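Local coordinates for alpha-galactosidase 1 (Saccharomyces cerevisiae, PDB 3LRK), which hydrolyses terminal, non-reducing alpha-D-galactose residues from alpha-galactosides such as galactose oligosaccharides, galactomannans and galactolipids, at residues 366-378 with 446-458. The protein carries 1 engineered substitution. Sequence-based numbering, arbitrary orientation.
Sequences SRPMNTTLEEIFF and SLSPNAILNTTVP. With NAG (2-acetamido-2-deoxy-beta-D-glucopyranose), chain G.
Strands 367-371 and 453-457 pair antiparallel as a two-stranded sheet, R367, M369 and T371 each exchanging two backbone hydrogen bonds with V457, T455 and L453, respectively; M369 N to T455 O is the shortest at 2.7 Å. The sheet illustrates how two faces can serve different ends. On one, M369 crosses V457 obliquely, its SD 3.7 Å from V457 CG2; a serine at M369 would probably strip that methyl of its sulfur and CG contacts and open a gap against I343. T371 CG2 meets L453 CD2 on this same face, while T371 OG1, anti to the backbone N (chi1 -172°), donates to the anti lone pair of E375 OE1. The other face carries N370, whose ND2 is glycosylated and whose CB rests on I452 CD1 at 3.8 Å. Beyond the strands, T372 caps the N-terminus of helix 373-376, its OG1 accepting a weak bond from E375 N. I376 CD1 and L447 CD1 meet tip to tip at 3.7 Å, the L373 side chain runs past that of L447 in the opposite sense, CD2 touching the same methyl, and a water links L373 N to the carbonyls of S448 and A451. The M369 face lies against strands 342-349 and 355-361 of the C-terminal beta-sandwich domain, L447 pairs with W391 in the larger sheet, and L387 of helix 385-388 packs on L373.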
loop_
_atom_site.group_PDB
_atom_site.type_symbol
_atom_site.label_atom_id
_atom_site.label_comp_id
_atom_site.label_asym_id
_atom_site.label_seq_id
_atom_site.Cartn_x
_atom_site.Cartn_y
_atom_site.Cartn_z
ATOM N N SER A 366 -15.795 -32.356 -12.226
ATOM C CA SER A 366 -15.539 -33.358 -11.202
ATOM C C SER A 366 -14.099 -33.822 -11.351
ATOM O O SER A 366 -13.634 -34.045 -12.467
ATOM C CB SER A 366 -16.498 -34.537 -11.384
ATOM O OG SER A 366 -16.334 -35.494 -10.354
ATOM N N ARG A 367 -13.384 -33.947 -10.239
ATOM C CA ARG A 367 -11.997 -34.394 -10.294
ATOM C C ARG A 367 -11.645 -35.291 -9.109
ATOM O O ARG A 367 -12.252 -35.180 -8.041
ATOM C CB ARG A 367 -11.035 -33.201 -10.385
ATOM C CG ARG A 367 -10.618 -32.612 -9.041
ATOM C CD ARG A 367 -9.896 -31.290 -9.181
ATOM N NE ARG A 367 -8.602 -31.378 -9.855
ATOM C CZ ARG A 367 -8.356 -30.901 -11.077
ATOM N NH1 ARG A 367 -9.322 -30.311 -11.780
ATOM N NH2 ARG A 367 -7.138 -31.014 -11.602
ATOM N N PRO A 368 -10.673 -36.199 -9.302
ATOM C CA PRO A 368 -10.142 -36.922 -8.153
ATOM C C PRO A 368 -9.272 -35.988 -7.305
ATOM O O PRO A 368 -8.539 -35.160 -7.844
ATOM C CB PRO A 368 -9.295 -38.024 -8.794
ATOM C CG PRO A 368 -8.860 -37.436 -10.099
ATOM C CD PRO A 368 -10.027 -36.611 -10.564
ATOM N N MET A 369 -9.389 -36.113 -5.988
ATOM C CA MET A 369 -8.600 -35.318 -5.052
ATOM C C MET A 369 -7.995 -36.243 -4.000
ATOM O O MET A 369 -8.609 -37.234 -3.595
ATOM C CB MET A 369 -9.453 -34.223 -4.391
ATOM C CG MET A 369 -9.938 -33.129 -5.348
ATOM S SD MET A 369 -10.569 -31.637 -4.535
ATOM C CE MET A 369 -9.036 -30.882 -3.982
ATOM N N ASN A 370 -6.782 -35.930 -3.595
ATOM C CA ASN A 370 -5.972 -36.767 -2.747
ATOM C C ASN A 370 -5.160 -36.041 -1.677
ATOM O O ASN A 370 -4.707 -34.964 -1.911
ATOM C CB ASN A 370 -5.019 -37.586 -3.620
ATOM C CG ASN A 370 -4.004 -36.747 -4.353
ATOM O OD1 ASN A 370 -2.915 -36.616 -3.919
ATOM N ND2 ASN A 370 -4.364 -36.221 -5.490
ATOM N N THR A 371 -4.943 -36.667 -0.532
ATOM C CA THR A 371 -4.007 -36.174 0.465
ATOM C C THR A 371 -3.422 -37.338 1.276
ATOM O O THR A 371 -3.759 -38.502 1.036
ATOM C CB THR A 371 -4.650 -35.087 1.379
ATOM O OG1 THR A 371 -3.635 -34.509 2.208
ATOM C CG2 THR A 371 -5.769 -35.666 2.249
ATOM N N THR A 372 -2.529 -37.012 2.208
ATOM C CA THR A 372 -1.860 -37.990 3.066
ATOM C C THR A 372 -1.926 -37.485 4.499
ATOM O O THR A 372 -2.280 -36.329 4.729
ATOM C CB THR A 372 -0.362 -38.137 2.693
ATOM O OG1 THR A 372 0.306 -36.894 2.929
ATOM C CG2 THR A 372 -0.171 -38.535 1.223
ATOM N N LEU A 373 -1.565 -38.338 5.458
ATOM C CA LEU A 373 -1.470 -37.931 6.865
ATOM C C LEU A 373 -0.465 -36.803 7.092
ATOM O O LEU A 373 -0.666 -35.957 7.974
ATOM C CB LEU A 373 -1.117 -39.120 7.769
ATOM C CG LEU A 373 -2.139 -40.250 7.949
ATOM C CD1 LEU A 373 -1.524 -41.371 8.793
ATOM C CD2 LEU A 373 -3.440 -39.749 8.575
ATOM N N GLU A 374 0.612 -36.798 6.306
ATOM C CA GLU A 374 1.652 -35.763 6.407
ATOM C C GLU A 374 1.091 -34.376 6.094
ATOM O O GLU A 374 1.405 -33.418 6.796
ATOM C CB GLU A 374 2.854 -36.078 5.503
ATOM C CG GLU A 374 3.583 -37.385 5.847
ATOM C CD GLU A 374 4.899 -37.570 5.093
ATOM O OE1 GLU A 374 5.224 -36.735 4.219
ATOM O OE2 GLU A 374 5.614 -38.557 5.380
ATOM N N GLU A 375 0.249 -34.290 5.062
ATOM C CA GLU A 375 -0.418 -33.038 4.675
ATOM C C GLU A 375 -1.525 -32.647 5.645
ATOM O O GLU A 375 -1.635 -31.477 6.020
ATOM C CB GLU A 375 -1.010 -33.133 3.272
ATOM C CG GLU A 375 -0.007 -33.210 2.142
ATOM C CD GLU A 375 -0.641 -32.910 0.797
ATOM O OE1 GLU A 375 -1.841 -33.215 0.611
ATOM O OE2 GLU A 375 0.063 -32.354 -0.074
ATOM N N ILE A 376 -2.355 -33.621 6.023
ATOM C CA ILE A 376 -3.433 -33.406 6.993
ATOM C C ILE A 376 -2.883 -32.885 8.323
ATOM O O ILE A 376 -3.363 -31.876 8.850
ATOM C CB ILE A 376 -4.257 -34.696 7.231
ATOM C CG1 ILE A 376 -5.081 -35.038 5.986
ATOM C CG2 ILE A 376 -5.145 -34.549 8.462
ATOM C CD1 ILE A 376 -5.592 -36.480 5.947
ATOM N N PHE A 377 -1.867 -33.565 8.848
ATOM C CA PHE A 377 -1.255 -33.171 10.102
ATOM C C PHE A 377 0.002 -32.356 9.818
ATOM O O PHE A 377 1.140 -32.746 10.136
ATOM C CB PHE A 377 -1.029 -34.390 10.999
ATOM C CG PHE A 377 -2.311 -35.075 11.391
ATOM C CD1 PHE A 377 -2.729 -36.230 10.736
ATOM C CD2 PHE A 377 -3.115 -34.548 12.401
ATOM C CE1 PHE A 377 -3.924 -36.857 11.091
ATOM C CE2 PHE A 377 -4.309 -35.165 12.765
ATOM C CZ PHE A 377 -4.716 -36.322 12.109
ATOM N N PHE A 378 -0.271 -31.188 9.230
ATOM C CA PHE A 378 0.700 -30.274 8.638
ATOM C C PHE A 378 1.783 -29.736 9.579
ATOM O O PHE A 378 2.867 -29.384 9.110
ATOM C CB PHE A 378 -0.046 -29.103 7.951
ATOM C CG PHE A 378 -1.056 -28.416 8.845
ATOM C CD1 PHE A 378 -0.668 -27.383 9.694
ATOM C CD2 PHE A 378 -2.394 -28.813 8.846
ATOM C CE1 PHE A 378 -1.594 -26.758 10.540
ATOM C CE2 PHE A 378 -3.329 -28.192 9.688
ATOM C CZ PHE A 378 -2.932 -27.163 10.530
ATOM N N SER A 446 -10.362 -45.840 6.450
ATOM C CA SER A 446 -9.292 -45.477 7.359
ATOM C C SER A 446 -8.061 -45.071 6.568
ATOM O O SER A 446 -7.882 -45.501 5.426
ATOM C CB SER A 446 -8.970 -46.644 8.293
ATOM O OG SER A 446 -8.376 -47.705 7.571
ATOM N N LEU A 447 -7.224 -44.236 7.179
ATOM C CA LEU A 447 -5.996 -43.766 6.552
ATOM C C LEU A 447 -4.802 -44.172 7.403
ATOM O O LEU A 447 -4.691 -43.765 8.559
ATOM C CB LEU A 447 -6.021 -42.243 6.365
ATOM C CG LEU A 447 -5.439 -41.605 5.096
ATOM C CD1 LEU A 447 -5.316 -40.098 5.282
ATOM C CD2 LEU A 447 -4.102 -42.193 4.671
ATOM N N SER A 448 -3.921 -44.976 6.813
ATOM C CA SER A 448 -2.718 -45.471 7.478
ATOM C C SER A 448 -1.505 -44.645 7.055
ATOM O O SER A 448 -1.542 -43.980 6.017
ATOM C CB SER A 448 -2.478 -46.947 7.120
ATOM O OG SER A 448 -3.635 -47.732 7.339
ATOM N N PRO A 449 -0.418 -44.685 7.848
ATOM C CA PRO A 449 0.819 -44.064 7.385
ATOM C C PRO A 449 1.217 -44.580 6.000
ATOM O O PRO A 449 0.933 -45.737 5.660
ATOM C CB PRO A 449 1.842 -44.515 8.428
ATOM C CG PRO A 449 1.053 -44.724 9.653
ATOM C CD PRO A 449 -0.262 -45.275 9.192
ATOM N N ASN A 450 1.846 -43.710 5.210
ATOM C CA ASN A 450 2.347 -44.036 3.863
ATOM C C ASN A 450 1.262 -44.167 2.781
ATOM O O ASN A 450 1.562 -44.078 1.585
ATOM C CB ASN A 450 3.263 -45.282 3.877
ATOM C CG ASN A 450 4.163 -45.346 5.108
ATOM O OD1 ASN A 450 4.858 -44.382 5.442
ATOM N ND2 ASN A 450 4.149 -46.488 5.788
ATOM N N ALA A 451 0.012 -44.374 3.204
ATOM C CA ALA A 451 -1.121 -44.509 2.286
ATOM C C ALA A 451 -1.684 -43.144 1.860
ATOM O O ALA A 451 -1.418 -42.126 2.505
ATOM C CB ALA A 451 -2.205 -45.360 2.919
ATOM N N ILE A 452 -2.452 -43.121 0.771
ATOM C CA ILE A 452 -3.112 -41.878 0.358
ATOM C C ILE A 452 -4.639 -41.970 0.447
ATOM O O ILE A 452 -5.226 -43.023 0.185
ATOM C CB ILE A 452 -2.628 -41.337 -1.040
ATOM C CG1 ILE A 452 -3.447 -41.911 -2.201
ATOM C CG2 ILE A 452 -1.114 -41.561 -1.242
ATOM C CD1 ILE A 452 -3.430 -41.042 -3.449
ATOM N N LEU A 453 -5.261 -40.870 0.866
ATOM C CA LEU A 453 -6.713 -40.728 0.834
ATOM C C LEU A 453 -7.113 -40.214 -0.549
ATOM O O LEU A 453 -6.709 -39.127 -0.952
ATOM C CB LEU A 453 -7.182 -39.774 1.950
ATOM C CG LEU A 453 -8.569 -39.108 1.952
ATOM C CD1 LEU A 453 -9.710 -40.094 1.738
ATOM C CD2 LEU A 453 -8.777 -38.332 3.252
ATOM N N ASN A 454 -7.875 -41.026 -1.282
ATOM C CA ASN A 454 -8.355 -40.674 -2.617
ATOM C C ASN A 454 -9.877 -40.557 -2.631
ATOM O O ASN A 454 -10.567 -41.394 -2.041
ATOM C CB ASN A 454 -7.900 -41.714 -3.650
ATOM C CG ASN A 454 -8.459 -43.115 -3.372
ATOM O OD1 ASN A 454 -8.156 -43.727 -2.342
ATOM N ND2 ASN A 454 -9.281 -43.623 -4.295
ATOM N N THR A 455 -10.392 -39.511 -3.276
ATOM C CA THR A 455 -11.835 -39.340 -3.463
ATOM C C THR A 455 -12.088 -38.596 -4.756
ATOM O O THR A 455 -11.198 -37.939 -5.281
ATOM C CB THR A 455 -12.500 -38.499 -2.345
ATOM O OG1 THR A 455 -11.726 -38.561 -1.141
ATOM C CG2 THR A 455 -13.934 -38.977 -2.088
ATOM N N THR A 456 -13.315 -38.691 -5.249
ATOM C CA THR A 456 -13.773 -37.892 -6.372
ATOM C C THR A 456 -14.656 -36.783 -5.812
ATOM O O THR A 456 -15.575 -37.052 -5.033
ATOM C CB THR A 456 -14.558 -38.754 -7.385
ATOM O OG1 THR A 456 -13.685 -39.747 -7.935
ATOM C CG2 THR A 456 -15.129 -37.896 -8.521
ATOM N N VAL A 457 -14.349 -35.543 -6.195
ATOM C CA VAL A 457 -15.053 -34.358 -5.681
ATOM C C VAL A 457 -15.753 -33.634 -6.833
ATOM O O VAL A 457 -15.108 -33.277 -7.823
ATOM C CB VAL A 457 -14.096 -33.388 -4.919
ATOM C CG1 VAL A 457 -14.884 -32.277 -4.242
ATOM C CG2 VAL A 457 -13.276 -34.137 -3.870
ATOM N N PRO A 458 -17.079 -33.428 -6.711
ATOM C CA PRO A 458 -17.845 -32.754 -7.757
ATOM C C PRO A 458 -17.363 -31.323 -8.011
ATOM O O PRO A 458 -16.758 -30.697 -7.130
ATOM C CB PRO A 458 -19.278 -32.739 -7.207
ATOM C CG PRO A 458 -19.309 -33.751 -6.126
ATOM C CD PRO A 458 -17.924 -33.831 -5.574
HETATM C C1 NAG G . -3.982 -35.256 -6.489
HETATM C C2 NAG G . -3.111 -33.993 -6.569
HETATM C C3 NAG G . -2.923 -33.503 -8.013
HETATM C C4 NAG G . -2.479 -34.633 -8.943
HETATM C C5 NAG G . -3.332 -35.891 -8.731
HETATM C C6 NAG G . -2.752 -37.078 -9.497
HETATM C C7 NAG G . -2.842 -32.249 -4.888
HETATM C C8 NAG G . -3.452 -31.050 -4.222
HETATM N N2 NAG G . -3.629 -32.924 -5.726
HETATM O O3 NAG G . -1.960 -32.473 -8.052
HETATM O O4 NAG G . -2.556 -34.197 -10.286
HETATM O O5 NAG G . -3.428 -36.238 -7.354
HETATM O O6 NAG G . -3.597 -37.381 -10.586
HETATM O O7 NAG G . -1.674 -32.564 -4.654
HETATM O O HOH W 1 -0.951 -41.126 4.782
#